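Local coordinates for protein Lmaj004091aaa (PDB 1XTP) that probably methylates the alpha-amino group of proteins that begin with an X-Pro-Lys sequence, using S-adenosyl-L-methionine as methyl donor, at residues A62-L68 and G103-I107; W57-A62 and V125-E131. One frame throughout, in Å; residues are numbered along the deposited sequence.

Overall arrangement
Both contacts line parts of the pocket of the same bound S-adenosyl-L-homoselenocysteine, and their centres lie about 9 Å apart. Interaction 1 sets the helix 64-67 against the glycine-rich turn that leads into helix 106-115, and it holds the amino-acid end of the ligand through R106. Interaction 2 sets the end of helix 49-58 and the loop after it on the start of helix 126-135, beside the ribose. A62 belongs to both. They meet mainly at the selenomethionine M128, whose CE lies 3.5 Å from G103 CA and 3.6 Å from I104 CG2, and also where G66 O lies 3.5 Å from V60 CG1. Along the chain, interaction 1 is nested inside the loop that interaction 2 closes.

Interaction 1: residues A62-L68 and G103-I107; sequences ATVSGVL and GIGRI. With SAI (S-adenosyl-L-homoselenocysteine), chain B.
The backbones of 62-68 and 103-107 approach to 6.1 Å between the CA atoms of A62 and I104, and no hydrogen bond joins them. G103 to G105 form the glycine-rich turn after strand 96-100, the S-adenosyl-L-methionine-binding loop (motif I) of Rossmann-like methyltransferases, and R106 and I107 begin helix 106-115. G103 and G105 both have positive phi, which glycine adopts easily, and the CA of G103 comes close to the ligand ribose. Between them I104 turns its branched side chain into the contact, reaching 62-68 with two separate ends. CG2 lies against A62, 3.6 Å from A62 CB, while CD1 packs on the first turn of helix 64-67, I104 CD1 lying 3.6 Å from V64 N. With chi1 at 64°, CG1 sits between its own N and carbonyl carbon, and the extended chi2 carries CD1 on to that helix start. The same helix end is closed by T63, the N-cap residue, whose OG1 accepts from G66 N. V67, short and beta-branched, packs between turn and ligand: CG1 faces I104, whereas CG2 lies beside the R106 CD methylene. R106 leaves the backbone extended and bends at chi3 (68°), which brings its guanidinium round to the ligand carboxylate. There NE donates to OXT of the ligand at 2.8 Å and NH2 to O of the ligand at 2.9 Å, a two-pronged grip that an arginine can make with neighbouring N-H groups. D78 forms a salt bridge with NH1, and H75 is hydrogen-bonded to the same nitrogen, so the guanidinium is held at all three nitrogens. L68 crosses the arginine chain at about a right angle and covers one guanidinium face near its rim, with L68 CD2 3.6 Å from R106 NE.

Interaction 2: residues W57-A62 and V125-E131; sequences WRTVPA and VKHMLEE. With SAI (S-adenosyl-L-homoselenocysteine), chain B.
The ribose side of the cofactor pocket in this Rossmann-like methyltransferase is built where the end of helix 49-58 meets the start of helix 126-135. W57 and V125 pack through W57 CB and V125 CG2, 3.8 Å apart, and both also touch the ligand. The indole lies flat beneath the ribose, with C3' of the ligand over the centre of one face, while V60 CG2 covers the opposite face nearer its rim. This broad aromatic reaches the selenium as well, W57 CH2 lying 3.4 Å from SE of the ligand. Its NE1 is hydrogen-bonded to Y170, which helps fix the ring's rotation. V125 CG2 meets the ribose hydroxyl O2' of the ligand at 3.2 Å. Behind this wall, H127 ties the loop to the helix: its chi1 of 81° turns the imidazole toward 57-62, where NE2 donates to V60 O. That bond is nearly linear at the hydrogen (167°), and the oxygen lies in the ring plane. W57 O near the ring plane and R58 O at an oblique angle also lie close to CE1, whose C-H is probably polar enough to tolerate them. Small A62 lets the helix come close, its CB 3.7 Å from E131 CB. The selenomethionine M128, bent at chi2 and chi3, slides its selenium alongside A62, with M128 SE 3.8 Å from A62 CA.

Interaction 1: residues A62-L68 and G103-I107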
# COMPACT_ATOMS: atom_id res chain seq x y z
N ALA A 62 2.94 -17.97 4.97
CA ALA A 62 3.06 -16.86 5.90
C ALA A 62 4.54 -16.78 6.27
O ALA A 62 4.92 -17.05 7.40
CB ALA A 62 2.16 -17.07 7.15
N THR A 63 5.36 -16.39 5.30
CA THR A 63 6.80 -16.27 5.50
C THR A 63 7.26 -15.00 4.82
O THR A 63 6.56 -14.45 3.98
CB THR A 63 7.56 -17.45 4.85
OG1 THR A 63 7.58 -17.28 3.44
CG2 THR A 63 6.89 -18.76 5.16
N VAL A 64 8.46 -14.53 5.17
CA VAL A 64 9.00 -13.33 4.54
C VAL A 64 9.09 -13.53 3.03
O VAL A 64 8.83 -12.61 2.25
CB VAL A 64 10.38 -12.95 5.15
CG1 VAL A 64 11.05 -11.84 4.35
CG2 VAL A 64 10.20 -12.50 6.57
N SER A 65 9.46 -14.74 2.61
CA SER A 65 9.58 -15.04 1.19
C SER A 65 8.21 -14.89 0.52
O SER A 65 8.09 -14.34 -0.58
CB SER A 65 10.10 -16.45 0.99
OG SER A 65 10.35 -16.65 -0.38
N GLY A 66 7.17 -15.34 1.23
CA GLY A 66 5.79 -15.19 0.79
C GLY A 66 5.33 -13.75 0.61
O GLY A 66 4.69 -13.42 -0.37
N VAL A 67 5.64 -12.87 1.56
CA VAL A 67 5.18 -11.49 1.44
C VAL A 67 6.03 -10.72 0.44
O VAL A 67 5.57 -9.73 -0.11
CB VAL A 67 5.06 -10.74 2.81
CG1 VAL A 67 4.08 -11.45 3.71
CG2 VAL A 67 6.39 -10.56 3.50
N LEU A 68 7.26 -11.19 0.20
CA LEU A 68 8.18 -10.49 -0.68
C LEU A 68 8.25 -11.14 -2.05
O LEU A 68 9.18 -10.88 -2.83
CB LEU A 68 9.57 -10.41 -0.04
CG LEU A 68 9.72 -9.56 1.23
CD1 LEU A 68 11.18 -9.39 1.57
CD2 LEU A 68 9.05 -8.20 1.09
N GLY A 103 0.44 -8.33 6.48
CA GLY A 103 0.88 -9.68 6.20
C GLY A 103 1.31 -10.35 7.48
O GLY A 103 0.53 -10.44 8.42
N ILE A 104 2.56 -10.80 7.53
CA ILE A 104 3.09 -11.45 8.75
C ILE A 104 3.78 -10.47 9.70
O ILE A 104 4.50 -10.90 10.60
CB ILE A 104 4.09 -12.59 8.42
CG1 ILE A 104 5.33 -12.04 7.72
CG2 ILE A 104 3.42 -13.69 7.61
CD1 ILE A 104 6.47 -13.00 7.73
N GLY A 105 3.60 -9.17 9.46
CA GLY A 105 4.11 -8.13 10.36
C GLY A 105 5.57 -7.78 10.17
O GLY A 105 6.23 -7.34 11.11
N ARG A 106 6.07 -7.98 8.95
CA ARG A 106 7.47 -7.73 8.61
C ARG A 106 7.94 -6.30 8.87
O ARG A 106 9.04 -6.07 9.43
CB ARG A 106 7.71 -8.06 7.13
CG ARG A 106 9.17 -7.89 6.66
CD ARG A 106 9.28 -8.07 5.13
NE ARG A 106 8.59 -6.97 4.43
CZ ARG A 106 9.14 -5.80 4.11
NH1 ARG A 106 10.41 -5.53 4.35
NH2 ARG A 106 8.39 -4.89 3.51
N ILE A 107 7.13 -5.32 8.42
CA ILE A 107 7.47 -3.94 8.62
C ILE A 107 7.37 -3.55 10.13
O ILE A 107 8.24 -2.83 10.66
CB ILE A 107 6.61 -3.00 7.72
CG1 ILE A 107 6.87 -3.32 6.23
CG2 ILE A 107 6.94 -1.51 8.02
CD1 ILE A 107 5.90 -2.67 5.27
N SAI B . 2.89 -4.83 3.87
CA SAI B . 3.58 -6.12 4.19
CB SAI B . 2.98 -7.24 3.37
CG SAI B . 3.11 -7.12 1.86
SE SAI B . 2.28 -8.68 1.01
C SAI B . 5.07 -6.10 3.89
O SAI B . 5.54 -5.25 3.14
OXT SAI B . 5.81 -6.95 4.36
C5' SAI B . 0.52 -7.84 0.65
C4' SAI B . -0.47 -8.01 1.80
O4' SAI B . -1.62 -7.29 1.49
C3' SAI B . -0.93 -9.44 2.06
O3' SAI B . -0.78 -9.77 3.41
C2' SAI B . -2.39 -9.48 1.70
O2' SAI B . -3.14 -10.38 2.51
C1' SAI B . -2.74 -8.03 1.95
N9 SAI B . -3.94 -7.56 1.28
C8 SAI B . -4.46 -8.00 0.08
N7 SAI B . -5.56 -7.30 -0.17
C5 SAI B . -5.75 -6.41 0.85
C6 SAI B . -6.73 -5.44 1.09
N6 SAI B . -7.72 -5.28 0.21
N1 SAI B . -6.66 -4.67 2.24
C2 SAI B . -5.64 -4.86 3.16
N3 SAI B . -4.67 -5.81 2.91
C4 SAI B . -4.73 -6.56 1.77

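Interaction 2: residues W57-A62 and V125-E131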
# COMPACT_ATOMS: atom_id res chain seq x y z
N TRP A 57 -4.04 -14.92 -1.78
CA TRP A 57 -3.21 -14.85 -0.59
C TRP A 57 -3.47 -15.95 0.41
O TRP A 57 -2.61 -16.22 1.22
CB TRP A 57 -3.30 -13.49 0.06
CG TRP A 57 -2.42 -12.52 -0.66
CD1 TRP A 57 -2.80 -11.65 -1.63
CD2 TRP A 57 -1.01 -12.36 -0.50
NE1 TRP A 57 -1.73 -10.95 -2.06
CE2 TRP A 57 -0.61 -11.37 -1.40
CE3 TRP A 57 -0.05 -12.97 0.32
CZ2 TRP A 57 0.71 -10.93 -1.50
CZ3 TRP A 57 1.28 -12.54 0.22
CH2 TRP A 57 1.64 -11.53 -0.69
N ARG A 58 -4.64 -16.60 0.31
CA ARG A 58 -5.03 -17.67 1.21
C ARG A 58 -3.99 -18.77 1.22
O ARG A 58 -3.74 -19.36 2.25
CB ARG A 58 -6.39 -18.25 0.80
CG ARG A 58 -6.95 -19.29 1.75
CD ARG A 58 -8.32 -19.82 1.31
NE ARG A 58 -8.22 -20.53 0.05
CZ ARG A 58 -7.77 -21.76 -0.09
NH1 ARG A 58 -7.40 -22.48 0.96
NH2 ARG A 58 -7.69 -22.28 -1.30
N THR A 59 -3.42 -19.06 0.06
CA THR A 59 -2.41 -20.12 -0.08
C THR A 59 -0.95 -19.62 -0.19
O THR A 59 -0.04 -20.40 -0.41
CB THR A 59 -2.76 -21.01 -1.29
OG1 THR A 59 -3.12 -20.18 -2.41
CG2 THR A 59 -3.94 -21.92 -0.92
N VAL A 60 -0.70 -18.34 0.02
CA VAL A 60 0.69 -17.86 0.08
C VAL A 60 1.25 -18.22 1.46
O VAL A 60 0.58 -17.96 2.47
CB VAL A 60 0.76 -16.35 -0.16
CG1 VAL A 60 2.20 -15.80 -0.01
CG2 VAL A 60 0.22 -16.03 -1.55
N PRO A 61 2.45 -18.83 1.52
CA PRO A 61 3.04 -19.09 2.84
C PRO A 61 3.17 -17.83 3.67
O PRO A 61 3.45 -16.74 3.12
CB PRO A 61 4.43 -19.64 2.50
CG PRO A 61 4.28 -20.23 1.19
CD PRO A 61 3.34 -19.31 0.46
N ALA A 62 2.94 -17.97 4.97
CA ALA A 62 3.06 -16.86 5.90
C ALA A 62 4.54 -16.78 6.27
O ALA A 62 4.92 -17.05 7.40
CB ALA A 62 2.16 -17.07 7.15
N VAL A 125 -6.12 -11.40 5.73
CA VAL A 125 -5.89 -12.84 5.61
C VAL A 125 -5.50 -13.46 6.93
O VAL A 125 -4.49 -13.12 7.52
CB VAL A 125 -4.85 -13.18 4.54
CG1 VAL A 125 -4.65 -14.67 4.45
CG2 VAL A 125 -5.34 -12.63 3.19
N LYS A 126 -6.33 -14.41 7.35
CA LYS A 126 -6.31 -14.98 8.70
C LYS A 126 -5.00 -15.65 9.04
O LYS A 126 -4.43 -15.40 10.10
CB LYS A 126 -7.47 -15.98 8.85
CG LYS A 126 -7.73 -16.44 10.26
N HIS A 127 -4.47 -16.50 8.15
CA HIS A 127 -3.22 -17.18 8.47
C HIS A 127 -2.01 -16.23 8.43
O HIS A 127 -0.97 -16.54 9.01
CB HIS A 127 -2.99 -18.40 7.60
CG HIS A 127 -2.43 -18.09 6.25
ND1 HIS A 127 -3.20 -17.54 5.25
CD2 HIS A 127 -1.19 -18.27 5.74
CE1 HIS A 127 -2.45 -17.40 4.17
NE2 HIS A 127 -1.23 -17.83 4.44
N MSE A 128 -2.14 -15.10 7.74
CA MSE A 128 -1.09 -14.08 7.74
C MSE A 128 -1.10 -13.35 9.09
O MSE A 128 -0.06 -13.18 9.73
CB MSE A 128 -1.28 -13.06 6.61
CG MSE A 128 -1.31 -13.64 5.20
SE MSE A 128 0.42 -14.39 4.70
CE MSE A 128 1.42 -12.88 4.77
N LEU A 129 -2.29 -12.92 9.51
CA LEU A 129 -2.45 -12.20 10.78
C LEU A 129 -2.08 -13.04 12.00
O LEU A 129 -1.49 -12.54 12.96
CB LEU A 129 -3.88 -11.67 10.91
CG LEU A 129 -4.20 -10.73 12.08
CD1 LEU A 129 -3.34 -9.49 12.05
CD2 LEU A 129 -5.67 -10.32 12.03
N GLU A 130 -2.45 -14.31 11.96
CA GLU A 130 -2.13 -15.27 13.02
C GLU A 130 -0.63 -15.47 13.17
O GLU A 130 -0.11 -15.52 14.27
CB GLU A 130 -2.81 -16.62 12.77
CG GLU A 130 -4.32 -16.63 13.07
CD GLU A 130 -4.66 -16.09 14.46
OE1 GLU A 130 -4.08 -16.59 15.46
OE2 GLU A 130 -5.49 -15.14 14.55
N GLU A 131 0.06 -15.59 12.05
CA GLU A 131 1.51 -15.70 12.07
C GLU A 131 2.19 -14.42 12.59
O GLU A 131 3.18 -14.50 13.32
CB GLU A 131 2.01 -16.05 10.68
CG GLU A 131 3.52 -16.15 10.57
CD GLU A 131 4.13 -17.21 11.47
OE1 GLU A 131 3.43 -18.17 11.85
OE2 GLU A 131 5.34 -17.08 11.77
N SAI B . 2.89 -4.83 3.87
CA SAI B . 3.58 -6.12 4.19
CB SAI B . 2.98 -7.24 3.37
CG SAI B . 3.11 -7.12 1.86
SE SAI B . 2.28 -8.68 1.01
C SAI B . 5.07 -6.10 3.89
O SAI B . 5.54 -5.25 3.14
OXT SAI B . 5.81 -6.95 4.36
C5' SAI B . 0.52 -7.84 0.65
C4' SAI B . -0.47 -8.01 1.80
O4' SAI B . -1.62 -7.29 1.49
C3' SAI B . -0.93 -9.44 2.06
O3' SAI B . -0.78 -9.77 3.41
C2' SAI B . -2.39 -9.48 1.70
O2' SAI B . -3.14 -10.38 2.51
C1' SAI B . -2.74 -8.03 1.95
N9 SAI B . -3.94 -7.56 1.28
C8 SAI B . -4.46 -8.00 0.08
N7 SAI B . -5.56 -7.30 -0.17
C5 SAI B . -5.75 -6.41 0.85
C6 SAI B . -6.73 -5.44 1.09
N6 SAI B . -7.72 -5.28 0.21
N1 SAI B . -6.66 -4.67 2.24
C2 SAI B . -5.64 -4.86 3.16
N3 SAI B . -4.67 -5.81 2.91
C4 SAI B . -4.73 -6.56 1.77